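Long-range contacts in YcaO (Methanopyrus kandleri, PDB 6CIB), which binds ATP-type nucleotides and magnesium and probably uses ATP to activate a peptide backbone amide for its conversion to a thioamide: residues E86-I92 against F133-L137; I91-P96 against R111-E115; L190-R194 against V245-L249; L206-P210 against W292-E296; V213-Y217 against L304-I308. All coordinates share one frame; numbering follows the deposited sequence.

Overall arrangement
From the N terminus, helix 68-85 runs out into a loop that contact 1 pins against residues 133-137, closing a long loop between the end of that helix and the segment after strand 124-128. Within it, contact 2 closes a shorter loop, bridging 91-96 to the start of strand 113-118; the two share Ile-91 and Ile-92, and their centres lie about 10 Å apart. Contacts 3, 4 and 5 come later in the sequence and cross one another along the chain. Contact 3 joins helices 188-198 and 241-260, contact 4 ties strand 203-209 to the end of helix 290-293, and contact 5 fastens the following turn to 304-308. Leu-206 packs against contact 3 and Leu-208 against contact 5.

Contact 1 (E86-I92 against F133-L137); sequences EPREEII and FHPWL
Pro-87 and Phe-133 face each other with CA atoms 5.3 Å apart, in two irregular segments that run past one another, the first turning into a short 3-10 segment at 89-91. The Phe-133 ring is the hub. CA of Pro-87 lies over one face, 3.8 Å from the ring centroid and 20° off the normal, a CH-pi contact, and the backbone N of Arg-88 stands above the same face, likewise offset toward the rim. A chi1 of -61° sets the Phe-133 ring on the side of its backbone N, where it meets the isoleucines: CD1 of Ile-91 meets CZ of Phe-133 at the ring edge, and CG1 of Ile-92 comes within 3.7 Å of CE2 of Phe-133. CD1 of Ile-92 then reaches on to the edge of Trp-136, 3.7 Å from CZ3 of Trp-136. Pro-87 CG is wedged between this indole and the backbone, 3.2 Å from the carbonyl O of Pro-135; the His-134 to Pro-135 peptide bond is cis. Glu-86 CA makes a CA-H...O contact with His-134 O at 3.5 Å. The polar ends turn elsewhere: Glu-86 to Arg-52, His-134 to Ser-143, Arg-88 to the carbonyl of Leu-337. What joins the two loops directly is therefore apolar and aromatic packing with weak CH contacts, well served by a rigid proline and flat rings, while polar bonds to other parts of the fold hold the same loops in place.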
# COMPACT_ATOMS: atom_id res chain seq x y z
N GLU A 86 6.77 15.09 -1.19
CA GLU A 86 6.78 16.43 -0.61
C GLU A 86 6.42 17.48 -1.68
O GLU A 86 6.87 17.36 -2.83
CB GLU A 86 8.13 16.73 0.07
CG GLU A 86 8.28 16.00 1.41
CD GLU A 86 9.64 16.17 2.08
OE1 GLU A 86 10.53 16.90 1.59
OE2 GLU A 86 9.81 15.55 3.15
N PRO A 87 5.57 18.47 -1.31
CA PRO A 87 5.09 19.49 -2.26
C PRO A 87 6.20 20.10 -3.10
O PRO A 87 7.26 20.45 -2.57
CB PRO A 87 4.46 20.54 -1.35
CG PRO A 87 3.96 19.75 -0.20
CD PRO A 87 4.96 18.65 0.02
N ARG A 88 5.96 20.19 -4.40
CA ARG A 88 6.96 20.67 -5.32
C ARG A 88 6.30 21.69 -6.24
O ARG A 88 5.44 21.34 -7.07
CB ARG A 88 7.57 19.51 -6.11
CG ARG A 88 9.08 19.44 -6.02
CD ARG A 88 9.62 18.36 -6.94
NE ARG A 88 9.13 17.03 -6.55
CZ ARG A 88 8.95 16.01 -7.38
NH1 ARG A 88 9.21 16.14 -8.68
NH2 ARG A 88 8.51 14.86 -6.91
N GLU A 89 6.70 22.95 -6.07
CA GLU A 89 6.15 24.08 -6.82
C GLU A 89 6.45 23.97 -8.32
O GLU A 89 5.66 24.44 -9.15
CB GLU A 89 6.67 25.40 -6.24
CG GLU A 89 5.89 26.65 -6.62
CD GLU A 89 4.43 26.67 -6.17
OE1 GLU A 89 4.10 26.23 -5.05
OE2 GLU A 89 3.61 27.16 -6.96
N GLU A 90 7.57 23.31 -8.64
CA GLU A 90 7.98 22.95 -10.00
C GLU A 90 6.85 22.41 -10.88
O GLU A 90 6.74 22.79 -12.05
CB GLU A 90 9.09 21.89 -9.94
CG GLU A 90 10.44 22.37 -9.43
CD GLU A 90 11.29 22.99 -10.53
OE1 GLU A 90 12.21 22.30 -11.03
OE2 GLU A 90 11.04 24.16 -10.90
N ILE A 91 6.03 21.52 -10.31
CA ILE A 91 5.01 20.79 -11.07
C ILE A 91 3.58 21.21 -10.72
O ILE A 91 2.63 20.58 -11.19
CB ILE A 91 5.19 19.24 -10.97
CG1 ILE A 91 5.05 18.76 -9.51
CG2 ILE A 91 6.50 18.82 -11.64
CD1 ILE A 91 4.94 17.26 -9.34
N ILE A 92 3.43 22.25 -9.91
CA ILE A 92 2.11 22.78 -9.58
C ILE A 92 1.66 23.75 -10.68
O ILE A 92 2.44 24.58 -11.15
CB ILE A 92 2.06 23.43 -8.17
CG1 ILE A 92 2.21 22.36 -7.08
CG2 ILE A 92 0.75 24.18 -7.94
CD1 ILE A 92 2.64 22.88 -5.72
N PHE A 133 0.37 15.34 -3.25
CA PHE A 133 1.46 15.57 -2.33
C PHE A 133 1.14 15.16 -0.90
O PHE A 133 -0.03 14.94 -0.55
CB PHE A 133 1.90 17.05 -2.37
CG PHE A 133 2.40 17.51 -3.71
CD1 PHE A 133 3.52 16.90 -4.32
CD2 PHE A 133 1.78 18.57 -4.37
CE1 PHE A 133 3.99 17.33 -5.55
CE2 PHE A 133 2.25 19.01 -5.60
CZ PHE A 133 3.36 18.39 -6.19
N HIS A 134 2.20 15.04 -0.10
CA HIS A 134 2.11 14.82 1.34
C HIS A 134 3.39 15.33 2.00
O HIS A 134 4.47 14.91 1.61
CB HIS A 134 1.90 13.34 1.68
CG HIS A 134 1.71 13.08 3.14
ND1 HIS A 134 0.57 13.48 3.82
CD2 HIS A 134 2.51 12.49 4.05
CE1 HIS A 134 0.68 13.14 5.09
NE2 HIS A 134 1.85 12.54 5.26
N PRO A 135 3.28 16.24 3.00
CA PRO A 135 2.02 16.80 3.52
C PRO A 135 1.53 18.03 2.76
O PRO A 135 2.34 18.88 2.36
CB PRO A 135 2.38 17.17 4.97
CG PRO A 135 3.86 17.39 4.97
CD PRO A 135 4.45 16.78 3.72
N TRP A 136 0.22 18.11 2.56
CA TRP A 136 -0.42 19.30 2.02
C TRP A 136 -1.55 19.70 2.97
O TRP A 136 -2.45 18.88 3.26
CB TRP A 136 -0.95 19.05 0.60
CG TRP A 136 -1.44 20.28 -0.07
CD1 TRP A 136 -2.66 20.88 0.12
CD2 TRP A 136 -0.74 21.09 -1.01
NE1 TRP A 136 -2.76 22.01 -0.67
CE2 TRP A 136 -1.59 22.16 -1.37
CE3 TRP A 136 0.54 21.01 -1.60
CZ2 TRP A 136 -1.21 23.15 -2.28
CZ3 TRP A 136 0.91 21.99 -2.52
CH2 TRP A 136 0.04 23.05 -2.85
N LEU A 137 -1.51 20.94 3.46
CA LEU A 137 -2.36 21.35 4.59
C LEU A 137 -3.56 22.25 4.29
O LEU A 137 -4.45 22.38 5.15
CB LEU A 137 -1.50 21.94 5.72
CG LEU A 137 -0.72 20.96 6.58
CD1 LEU A 137 0.30 21.72 7.43
CD2 LEU A 137 -1.65 20.13 7.47

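Contact 2 (I91-P96 against R111-E115); sequences IIERGP and REWVE
A single antiparallel bridge sets Glu-93 beside Trp-113, at the start of strand 113-118 in the five-stranded antiparallel sheet. It is a hydrogen-bonded pair: Glu-93 N gives to Trp-113 O at 2.8 Å, nearly straight at 172°, and Trp-113 N returns to Glu-93 O at 2.9 Å. Beyond it a water takes over, donating to Ile-91 O and accepting from Glu-115 N. Strand 124-128 flanks 113-118 in the sheet, bonding Val-114 to Val-127, so the bridge fastens a loop segment to a strand already paired. Pro-96 crosses the indole of Trp-113 at about a right angle, its CG over the five-membered ring 3.9 Å from the centroid, a CH-pi contact suited to a compact, rigid ring. At the other end, Arg-94 is extended from CG to NE, and NE meets the anti lone pair of Glu-112 OE2 at 3.1 Å; the oxygen sits tilted out of the Arg-94 guanidinium plane and the bond is bent. The same carboxylate oxygen salt-bridges Arg-111, whose guanidinium carries Arg-94 CD over its centre; Arg-94 NH1 pairs with Glu-89. An alanine at Arg-94 would be likely to leave Glu-112 with one arginine fewer and Glu-89 without this partner. Ile-91 CD1 packs on Val-114 CG1 at 3.8 Å.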
# COMPACT_ATOMS: atom_id res chain seq x y z
N ILE A 91 6.03 21.52 -10.31
CA ILE A 91 5.01 20.79 -11.07
C ILE A 91 3.58 21.21 -10.72
O ILE A 91 2.63 20.58 -11.19
CB ILE A 91 5.19 19.24 -10.97
CG1 ILE A 91 5.05 18.76 -9.51
CG2 ILE A 91 6.50 18.82 -11.64
CD1 ILE A 91 4.94 17.26 -9.34
N ILE A 92 3.43 22.25 -9.91
CA ILE A 92 2.11 22.78 -9.58
C ILE A 92 1.66 23.75 -10.68
O ILE A 92 2.44 24.58 -11.15
CB ILE A 92 2.06 23.43 -8.17
CG1 ILE A 92 2.21 22.36 -7.08
CG2 ILE A 92 0.75 24.18 -7.94
CD1 ILE A 92 2.64 22.88 -5.72
N GLU A 93 0.40 23.62 -11.09
CA GLU A 93 -0.23 24.55 -12.03
C GLU A 93 -1.46 25.19 -11.40
O GLU A 93 -2.22 24.54 -10.69
CB GLU A 93 -0.61 23.85 -13.33
CG GLU A 93 0.55 23.69 -14.29
CD GLU A 93 0.19 22.89 -15.53
OE1 GLU A 93 -0.72 23.31 -16.27
OE2 GLU A 93 0.84 21.84 -15.76
N ARG A 94 -1.63 26.48 -11.66
CA ARG A 94 -2.70 27.24 -11.01
C ARG A 94 -3.86 27.64 -11.92
O ARG A 94 -5.00 27.69 -11.46
CB ARG A 94 -2.14 28.43 -10.24
CG ARG A 94 -1.73 28.03 -8.84
CD ARG A 94 -1.05 29.14 -8.07
NE ARG A 94 -0.59 28.63 -6.78
CZ ARG A 94 0.59 28.04 -6.58
NH1 ARG A 94 1.44 27.89 -7.59
NH2 ARG A 94 0.92 27.61 -5.38
N GLY A 95 -3.56 27.91 -13.18
CA GLY A 95 -4.60 28.17 -14.17
C GLY A 95 -4.59 27.10 -15.24
O GLY A 95 -4.25 27.40 -16.39
N PRO A 96 -4.96 25.85 -14.88
CA PRO A 96 -4.78 24.79 -15.87
C PRO A 96 -5.89 24.73 -16.92
O PRO A 96 -7.06 25.05 -16.64
CB PRO A 96 -4.78 23.52 -15.01
CG PRO A 96 -5.60 23.86 -13.82
CD PRO A 96 -5.64 25.35 -13.67
N ARG A 111 -7.24 25.32 -5.96
CA ARG A 111 -6.42 26.33 -6.63
C ARG A 111 -5.12 25.77 -7.22
O ARG A 111 -4.62 26.28 -8.23
CB ARG A 111 -6.11 27.48 -5.66
CG ARG A 111 -5.79 28.80 -6.35
CD ARG A 111 -4.93 29.68 -5.46
NE ARG A 111 -4.23 30.69 -6.25
CZ ARG A 111 -3.04 31.22 -5.95
NH1 ARG A 111 -2.37 30.84 -4.87
NH2 ARG A 111 -2.51 32.12 -6.77
N GLU A 112 -4.59 24.72 -6.58
CA GLU A 112 -3.33 24.08 -6.98
C GLU A 112 -3.60 22.71 -7.59
O GLU A 112 -4.29 21.88 -7.00
CB GLU A 112 -2.39 23.93 -5.78
CG GLU A 112 -1.70 25.21 -5.33
CD GLU A 112 -2.60 26.14 -4.54
OE1 GLU A 112 -3.36 25.65 -3.67
OE2 GLU A 112 -2.54 27.36 -4.78
N TRP A 113 -3.02 22.48 -8.77
CA TRP A 113 -3.21 21.25 -9.52
C TRP A 113 -1.88 20.68 -9.96
O TRP A 113 -0.89 21.41 -10.07
CB TRP A 113 -4.06 21.51 -10.77
CG TRP A 113 -5.40 22.12 -10.50
CD1 TRP A 113 -5.67 23.45 -10.35
CD2 TRP A 113 -6.64 21.43 -10.33
NE1 TRP A 113 -7.01 23.63 -10.10
CE2 TRP A 113 -7.63 22.41 -10.09
CE3 TRP A 113 -7.02 20.07 -10.37
CZ2 TRP A 113 -8.98 22.08 -9.88
CZ3 TRP A 113 -8.35 19.75 -10.16
CH2 TRP A 113 -9.32 20.75 -9.92
N VAL A 114 -1.87 19.37 -10.20
CA VAL A 114 -0.77 18.67 -10.88
C VAL A 114 -1.34 17.85 -12.04
O VAL A 114 -2.36 17.17 -11.90
CB VAL A 114 0.05 17.76 -9.93
CG1 VAL A 114 1.35 17.33 -10.60
CG2 VAL A 114 0.37 18.47 -8.62
N GLU A 115 -0.68 17.92 -13.19
CA GLU A 115 -1.08 17.18 -14.39
C GLU A 115 -0.78 15.69 -14.26
O GLU A 115 0.37 15.29 -14.07
CB GLU A 115 -0.38 17.76 -15.62
CG GLU A 115 -1.02 17.39 -16.95
CD GLU A 115 -0.11 17.67 -18.13
OE1 GLU A 115 0.59 18.70 -18.12
OE2 GLU A 115 -0.08 16.85 -19.07
O HOH W 1 1.73 19.32 -13.40

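Contact 3 (L190-R194 against V245-L249)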
# COMPACT_ATOMS: atom_id res chain seq x y z
N LEU A 190 4.07 -20.73 3.27
CA LEU A 190 3.23 -19.65 3.79
C LEU A 190 2.62 -20.00 5.14
O LEU A 190 2.60 -19.17 6.05
CB LEU A 190 2.15 -19.22 2.79
CG LEU A 190 2.65 -18.41 1.59
CD1 LEU A 190 1.58 -18.37 0.51
CD2 LEU A 190 3.08 -17.00 1.98
N GLU A 191 2.16 -21.25 5.28
CA GLU A 191 1.66 -21.76 6.56
C GLU A 191 2.75 -21.78 7.64
O GLU A 191 2.48 -21.44 8.79
CB GLU A 191 0.99 -23.13 6.39
CG GLU A 191 0.50 -23.83 7.67
CD GLU A 191 -0.52 -23.05 8.51
OE1 GLU A 191 -1.16 -22.09 8.01
OE2 GLU A 191 -0.70 -23.42 9.69
N GLU A 192 3.97 -22.15 7.26
CA GLU A 192 5.08 -22.17 8.20
C GLU A 192 5.46 -20.75 8.67
O GLU A 192 5.73 -20.55 9.86
CB GLU A 192 6.30 -22.93 7.65
CG GLU A 192 7.34 -23.32 8.71
CD GLU A 192 6.74 -23.73 10.06
OE1 GLU A 192 6.01 -24.76 10.12
OE2 GLU A 192 6.99 -23.02 11.06
N LEU A 193 5.45 -19.80 7.74
CA LEU A 193 5.66 -18.39 8.09
C LEU A 193 4.58 -17.87 9.06
O LEU A 193 4.92 -17.26 10.08
CB LEU A 193 5.75 -17.51 6.83
CG LEU A 193 5.82 -15.98 6.99
CD1 LEU A 193 6.93 -15.53 7.93
CD2 LEU A 193 5.96 -15.31 5.63
N ARG A 194 3.31 -18.11 8.74
CA ARG A 194 2.20 -17.75 9.63
C ARG A 194 2.39 -18.34 11.05
O ARG A 194 2.27 -17.60 12.03
CB ARG A 194 0.85 -18.17 9.04
CG ARG A 194 -0.35 -17.60 9.78
CD ARG A 194 -1.62 -18.40 9.52
NE ARG A 194 -1.53 -19.79 9.98
CZ ARG A 194 -1.64 -20.19 11.26
NH1 ARG A 194 -1.53 -21.49 11.54
NH2 ARG A 194 -1.83 -19.32 12.25
N VAL A 245 -0.86 -13.05 0.43
CA VAL A 245 -0.69 -13.64 1.76
C VAL A 245 0.65 -13.18 2.36
O VAL A 245 0.70 -12.74 3.53
CB VAL A 245 -0.74 -15.19 1.71
CG1 VAL A 245 -0.41 -15.81 3.07
CG2 VAL A 245 -2.10 -15.67 1.24
N LEU A 246 1.72 -13.31 1.57
CA LEU A 246 3.06 -12.92 2.00
C LEU A 246 3.11 -11.44 2.43
O LEU A 246 3.62 -11.12 3.50
CB LEU A 246 4.10 -13.21 0.90
CG LEU A 246 5.53 -12.78 1.25
CD1 LEU A 246 6.09 -13.58 2.43
CD2 LEU A 246 6.43 -12.88 0.04
N ARG A 247 2.54 -10.57 1.60
CA ARG A 247 2.49 -9.14 1.90
C ARG A 247 1.80 -8.83 3.22
O ARG A 247 2.31 -8.04 4.00
CB ARG A 247 1.82 -8.38 0.77
CG ARG A 247 2.70 -8.19 -0.44
CD ARG A 247 1.89 -7.66 -1.61
NE ARG A 247 2.81 -7.11 -2.59
CZ ARG A 247 2.56 -6.11 -3.44
NH1 ARG A 247 1.36 -5.51 -3.47
NH2 ARG A 247 3.53 -5.71 -4.25
N ALA A 248 0.66 -9.48 3.48
CA ALA A 248 -0.09 -9.30 4.74
C ALA A 248 0.73 -9.72 5.97
O ALA A 248 0.77 -8.99 6.97
CB ALA A 248 -1.42 -10.05 4.68
N LEU A 249 1.38 -10.88 5.88
CA LEU A 249 2.24 -11.40 6.95
C LEU A 249 3.46 -10.51 7.21
O LEU A 249 3.81 -10.27 8.37
CB LEU A 249 2.66 -12.85 6.66
CG LEU A 249 1.56 -13.91 6.77
CD1 LEU A 249 2.01 -15.23 6.15
CD2 LEU A 249 1.11 -14.13 8.20
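Leu-190 points its CB toward helix 241-260, whose short segment here runs nearly parallel to 190-194, at 12°, with axes 10.7 Å apart. From CB, with CG anti to the carbonyl carbon (chi1 -73°), the chain forks over Val-245: CD1 stands 4.1 Å from both CB and CG1 of Val-245, while CD2 comes closer, 3.8 Å from CG1 of Val-245, and also touches the backbone N and CB of Leu-246. Almost one turn further on, Leu-193 uses the other leucine shape, its CG anti to the backbone N, and its CD2 meets CD1 of Leu-246 at 3.6 Å, the two side chains crossing at about a right angle. Leu-193 and Leu-249 meet tip to tip, CG of Leu-193 to CD1 of Leu-249 at 4.0 Å. The other methyl, CD2 of Leu-249, lies against the CA and CG of Arg-194. Beyond CG this arginine leads away and bends at chi3, gripping Glu-191 of its own helix side-on: NE to OE1 of Glu-191 and NH1 to OE2 of Glu-191 at 2.8 Å. Strand 203-209 supports the pair from another side through Leu-206, which touches Arg-194, Val-245 and Leu-249. Mostly branched aliphatic side chains join the helices, with the stem of Arg-194 at one end; its charge is met by Glu-191 and Glu-198 of its own helix, and NH2 also bonds to Val-204 O of strand 203-209, so that only hydrocarbon enters the apolar seam.

Contact 4 (L206-P210 against W292-E296); sequences LRLLP and WFEPE
Arg-207 sends its guanidinium to the carbonyl of Trp-292 at the end of helix 290-293, and this is the tight part of the contact. NE and NH2 of Arg-207 each bond to Trp-292 O at 3.1 Å, a side-on grip in which both nitrogens share one oxygen lying close to the guanidinium plane. The bend at chi2 (-63°) folds the chain round, and NH1 of Arg-207 reaches back to its neighbour's carbonyl, Leu-206 O, at 2.8 Å, from well above that carbonyl plane. Glu-205 pairs with NH2. The charge is thus held by carbonyls and a carboxylate, and its flat group is kept from turning. Nearer the backbone, the hydrocarbon part of Arg-207 passes the Trp-292 edge, its CG 4.0 Å from CE3 of Trp-292, and Leu-209 CD1 meets CH2 of Trp-292 at 3.8 Å, also at the edge; the indole NE1 bonds to Glu-175. On the more open side, partly exposed Pro-295 covers one guanidinium face, CG 3.9 Å above its centre. Phe-293 is the loose part, offering little more than its CA to Arg-207 NH2 while its CB points away. An arginine of a sheet strand holding a main-chain carbonyl near the end of a short helix joins sheet to helix, here strand 203-209 of the antiparallel sheet to helix 290-293.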
# COMPACT_ATOMS: atom_id res chain seq x y z
N LEU A 206 -5.59 -15.39 9.07
CA LEU A 206 -5.65 -14.94 7.68
C LEU A 206 -7.08 -14.86 7.16
O LEU A 206 -7.91 -15.70 7.50
CB LEU A 206 -4.80 -15.84 6.76
CG LEU A 206 -3.28 -15.84 6.96
CD1 LEU A 206 -2.63 -16.94 6.13
CD2 LEU A 206 -2.65 -14.49 6.65
N ARG A 207 -7.35 -13.83 6.36
CA ARG A 207 -8.66 -13.60 5.76
C ARG A 207 -8.53 -13.27 4.28
O ARG A 207 -7.62 -12.55 3.88
CB ARG A 207 -9.38 -12.43 6.44
CG ARG A 207 -9.59 -12.54 7.95
CD ARG A 207 -10.48 -13.71 8.34
NE ARG A 207 -10.56 -13.81 9.80
CZ ARG A 207 -9.98 -14.75 10.54
NH1 ARG A 207 -9.29 -15.73 9.96
NH2 ARG A 207 -10.12 -14.73 11.85
N LEU A 208 -9.44 -13.81 3.46
CA LEU A 208 -9.60 -13.35 2.09
C LEU A 208 -10.68 -12.27 2.04
O LEU A 208 -11.87 -12.55 2.26
CB LEU A 208 -9.92 -14.51 1.13
CG LEU A 208 -9.88 -14.16 -0.37
CD1 LEU A 208 -8.46 -13.95 -0.89
CD2 LEU A 208 -10.59 -15.22 -1.19
N LEU A 209 -10.27 -11.03 1.79
CA LEU A 209 -11.19 -9.89 1.71
C LEU A 209 -11.96 -9.93 0.40
O LEU A 209 -11.44 -10.45 -0.60
CB LEU A 209 -10.43 -8.57 1.82
CG LEU A 209 -10.13 -8.03 3.23
CD1 LEU A 209 -9.02 -8.79 3.91
CD2 LEU A 209 -9.75 -6.56 3.18
N PRO A 210 -13.21 -9.42 0.40
CA PRO A 210 -13.90 -9.27 -0.88
C PRO A 210 -13.20 -8.22 -1.75
O PRO A 210 -13.06 -7.06 -1.34
CB PRO A 210 -15.30 -8.79 -0.47
CG PRO A 210 -15.11 -8.16 0.87
CD PRO A 210 -14.07 -9.02 1.53
N TRP A 292 -13.50 -9.11 12.21
CA TRP A 292 -12.20 -9.72 11.94
C TRP A 292 -11.97 -11.05 12.64
O TRP A 292 -11.31 -11.93 12.09
CB TRP A 292 -11.06 -8.75 12.28
CG TRP A 292 -10.97 -7.63 11.30
CD1 TRP A 292 -11.21 -6.31 11.54
CD2 TRP A 292 -10.63 -7.73 9.90
NE1 TRP A 292 -11.04 -5.57 10.39
CE2 TRP A 292 -10.68 -6.42 9.37
CE3 TRP A 292 -10.29 -8.80 9.06
CZ2 TRP A 292 -10.39 -6.15 8.02
CZ3 TRP A 292 -10.01 -8.53 7.70
CH2 TRP A 292 -10.06 -7.21 7.20
N PHE A 293 -12.51 -11.19 13.85
CA PHE A 293 -12.26 -12.35 14.70
C PHE A 293 -13.32 -13.45 14.63
O PHE A 293 -13.14 -14.53 15.19
CB PHE A 293 -11.98 -11.93 16.15
CG PHE A 293 -10.71 -11.14 16.31
CD1 PHE A 293 -9.46 -11.77 16.26
CD2 PHE A 293 -10.75 -9.75 16.50
CE1 PHE A 293 -8.29 -11.04 16.39
CE2 PHE A 293 -9.58 -9.02 16.63
CZ PHE A 293 -8.35 -9.66 16.57
N GLU A 294 -14.42 -13.17 13.93
CA GLU A 294 -15.46 -14.17 13.69
C GLU A 294 -15.72 -14.34 12.18
O GLU A 294 -16.71 -13.83 11.66
CB GLU A 294 -16.74 -13.81 14.46
CG GLU A 294 -16.58 -13.84 15.98
CD GLU A 294 -17.66 -13.07 16.72
OE1 GLU A 294 -18.71 -12.73 16.12
OE2 GLU A 294 -17.47 -12.80 17.93
N PRO A 295 -14.81 -15.06 11.48
CA PRO A 295 -14.93 -15.20 10.02
C PRO A 295 -16.20 -15.91 9.55
O PRO A 295 -16.67 -16.82 10.23
CB PRO A 295 -13.68 -16.01 9.64
CG PRO A 295 -13.32 -16.76 10.89
CD PRO A 295 -13.64 -15.80 11.99
N GLU A 296 -16.74 -15.48 8.41
CA GLU A 296 -17.89 -16.13 7.77
C GLU A 296 -17.38 -17.04 6.66
O GLU A 296 -17.12 -16.58 5.53
CB GLU A 296 -18.86 -15.08 7.21
CG GLU A 296 -20.29 -15.57 6.95
CD GLU A 296 -21.31 -15.03 7.95
OE1 GLU A 296 -21.02 -14.04 8.67
OE2 GLU A 296 -22.43 -15.59 8.01

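Contact 5 (V213-Y217 against L304-I308)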
# COMPACT_ATOMS: atom_id res chain seq x y z
N VAL A 213 -12.13 -5.88 -7.63
CA VAL A 213 -11.38 -5.88 -8.89
C VAL A 213 -11.07 -7.33 -9.29
O VAL A 213 -10.39 -8.06 -8.56
CB VAL A 213 -10.06 -5.06 -8.78
CG1 VAL A 213 -9.32 -5.03 -10.11
CG2 VAL A 213 -10.34 -3.64 -8.29
N GLU A 214 -11.55 -7.74 -10.46
CA GLU A 214 -11.37 -9.12 -10.88
C GLU A 214 -9.93 -9.42 -11.28
O GLU A 214 -9.29 -8.62 -11.95
CB GLU A 214 -12.33 -9.51 -12.00
CG GLU A 214 -12.66 -10.99 -11.94
CD GLU A 214 -13.42 -11.47 -13.13
OE1 GLU A 214 -14.54 -10.97 -13.35
OE2 GLU A 214 -12.90 -12.35 -13.85
N GLY A 215 -9.46 -10.59 -10.85
CA GLY A 215 -8.07 -10.99 -11.05
C GLY A 215 -7.13 -10.55 -9.94
O GLY A 215 -5.98 -10.98 -9.91
N VAL A 216 -7.60 -9.68 -9.03
CA VAL A 216 -6.79 -9.19 -7.91
C VAL A 216 -7.36 -9.72 -6.59
O VAL A 216 -8.55 -9.55 -6.31
CB VAL A 216 -6.71 -7.64 -7.86
CG1 VAL A 216 -5.82 -7.17 -6.71
CG2 VAL A 216 -6.19 -7.08 -9.17
N TYR A 217 -6.50 -10.36 -5.81
CA TYR A 217 -6.87 -10.90 -4.49
C TYR A 217 -6.35 -10.00 -3.39
O TYR A 217 -5.24 -9.49 -3.49
CB TYR A 217 -6.33 -12.33 -4.33
CG TYR A 217 -6.92 -13.28 -5.34
CD1 TYR A 217 -8.19 -13.83 -5.15
CD2 TYR A 217 -6.21 -13.61 -6.51
CE1 TYR A 217 -8.75 -14.70 -6.09
CE2 TYR A 217 -6.76 -14.48 -7.45
CZ TYR A 217 -8.02 -15.01 -7.24
OH TYR A 217 -8.57 -15.87 -8.16
N LEU A 304 -8.26 -20.73 -5.54
CA LEU A 304 -8.23 -19.42 -6.19
C LEU A 304 -7.55 -19.48 -7.56
O LEU A 304 -6.39 -19.86 -7.66
CB LEU A 304 -7.59 -18.37 -5.27
CG LEU A 304 -8.18 -18.15 -3.87
CD1 LEU A 304 -7.34 -17.16 -3.08
CD2 LEU A 304 -9.64 -17.69 -3.93
N ASP A 305 -8.30 -19.11 -8.60
CA ASP A 305 -7.80 -19.06 -9.98
C ASP A 305 -6.73 -17.99 -10.14
O ASP A 305 -6.86 -16.90 -9.59
CB ASP A 305 -8.93 -18.74 -10.97
CG ASP A 305 -10.02 -19.80 -10.99
OD1 ASP A 305 -9.70 -21.01 -11.15
OD2 ASP A 305 -11.21 -19.42 -10.87
N ARG A 306 -5.67 -18.30 -10.89
CA ARG A 306 -4.74 -17.28 -11.36
C ARG A 306 -5.27 -16.73 -12.67
O ARG A 306 -5.10 -17.34 -13.73
CB ARG A 306 -3.32 -17.84 -11.53
CG ARG A 306 -2.53 -17.89 -10.23
CD ARG A 306 -1.06 -17.51 -10.42
NE ARG A 306 -0.89 -16.07 -10.62
CZ ARG A 306 0.28 -15.47 -10.86
NH1 ARG A 306 1.41 -16.17 -10.95
NH2 ARG A 306 0.33 -14.15 -11.03
N VAL A 307 -5.94 -15.58 -12.59
CA VAL A 307 -6.58 -14.94 -13.75
C VAL A 307 -5.51 -14.18 -14.54
O VAL A 307 -5.42 -14.33 -15.76
CB VAL A 307 -7.74 -13.99 -13.34
CG1 VAL A 307 -8.44 -13.41 -14.56
CG2 VAL A 307 -8.76 -14.71 -12.46
N ILE A 308 -4.71 -13.39 -13.83
CA ILE A 308 -3.64 -12.59 -14.40
C ILE A 308 -2.30 -13.27 -14.08
O ILE A 308 -1.83 -13.26 -12.93
CB ILE A 308 -3.68 -11.12 -13.88
CG1 ILE A 308 -5.03 -10.47 -14.23
CG2 ILE A 308 -2.53 -10.30 -14.44
CD1 ILE A 308 -5.45 -9.33 -13.33
O HOH W 2 -5.27 -13.31 -10.88
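With chi1 at -62° and chi2 at -81°, the ring of Tyr-217 is carried over to Leu-304 and Asp-305. The phenol OH of Tyr-217 donates to Asp-305 O, the oxygen lying near the ring plane; the modelled 2.5 Å between them is shorter than usual, and its exact value is best not pressed. Beside it Leu-304 slides past the ring in the opposite direction, CD2 3.8 Å from CE1 of Tyr-217. A phenylalanine at Tyr-217 would probably keep the packing on Leu-304 but leave the Asp-305 carbonyl without this donor. Gly-215 sits at the third position of a type II turn from Val-213 to Val-216, where its positive phi (89°) favours glycine, since a CB would be jammed against the preceding carbonyl O. Its CA comes 3.8 Å from CB of Val-307, and Ile-308 CD1 lies 3.8 Å from the same CA, so a side chain would clash with that methyl. A water bridges the backbones, donating to Gly-215 O at 2.6 Å and accepting from Ile-308 N at 3.0 Å. The turn links strands 203-209 and 217-224 of the three-stranded sheet; Val-216 packs on helices 154-177 and 313-325, Ile-308 on helix 313-325, and Tyr-217 and Leu-304 both rest on Pro-241 at the start of helix 241-260.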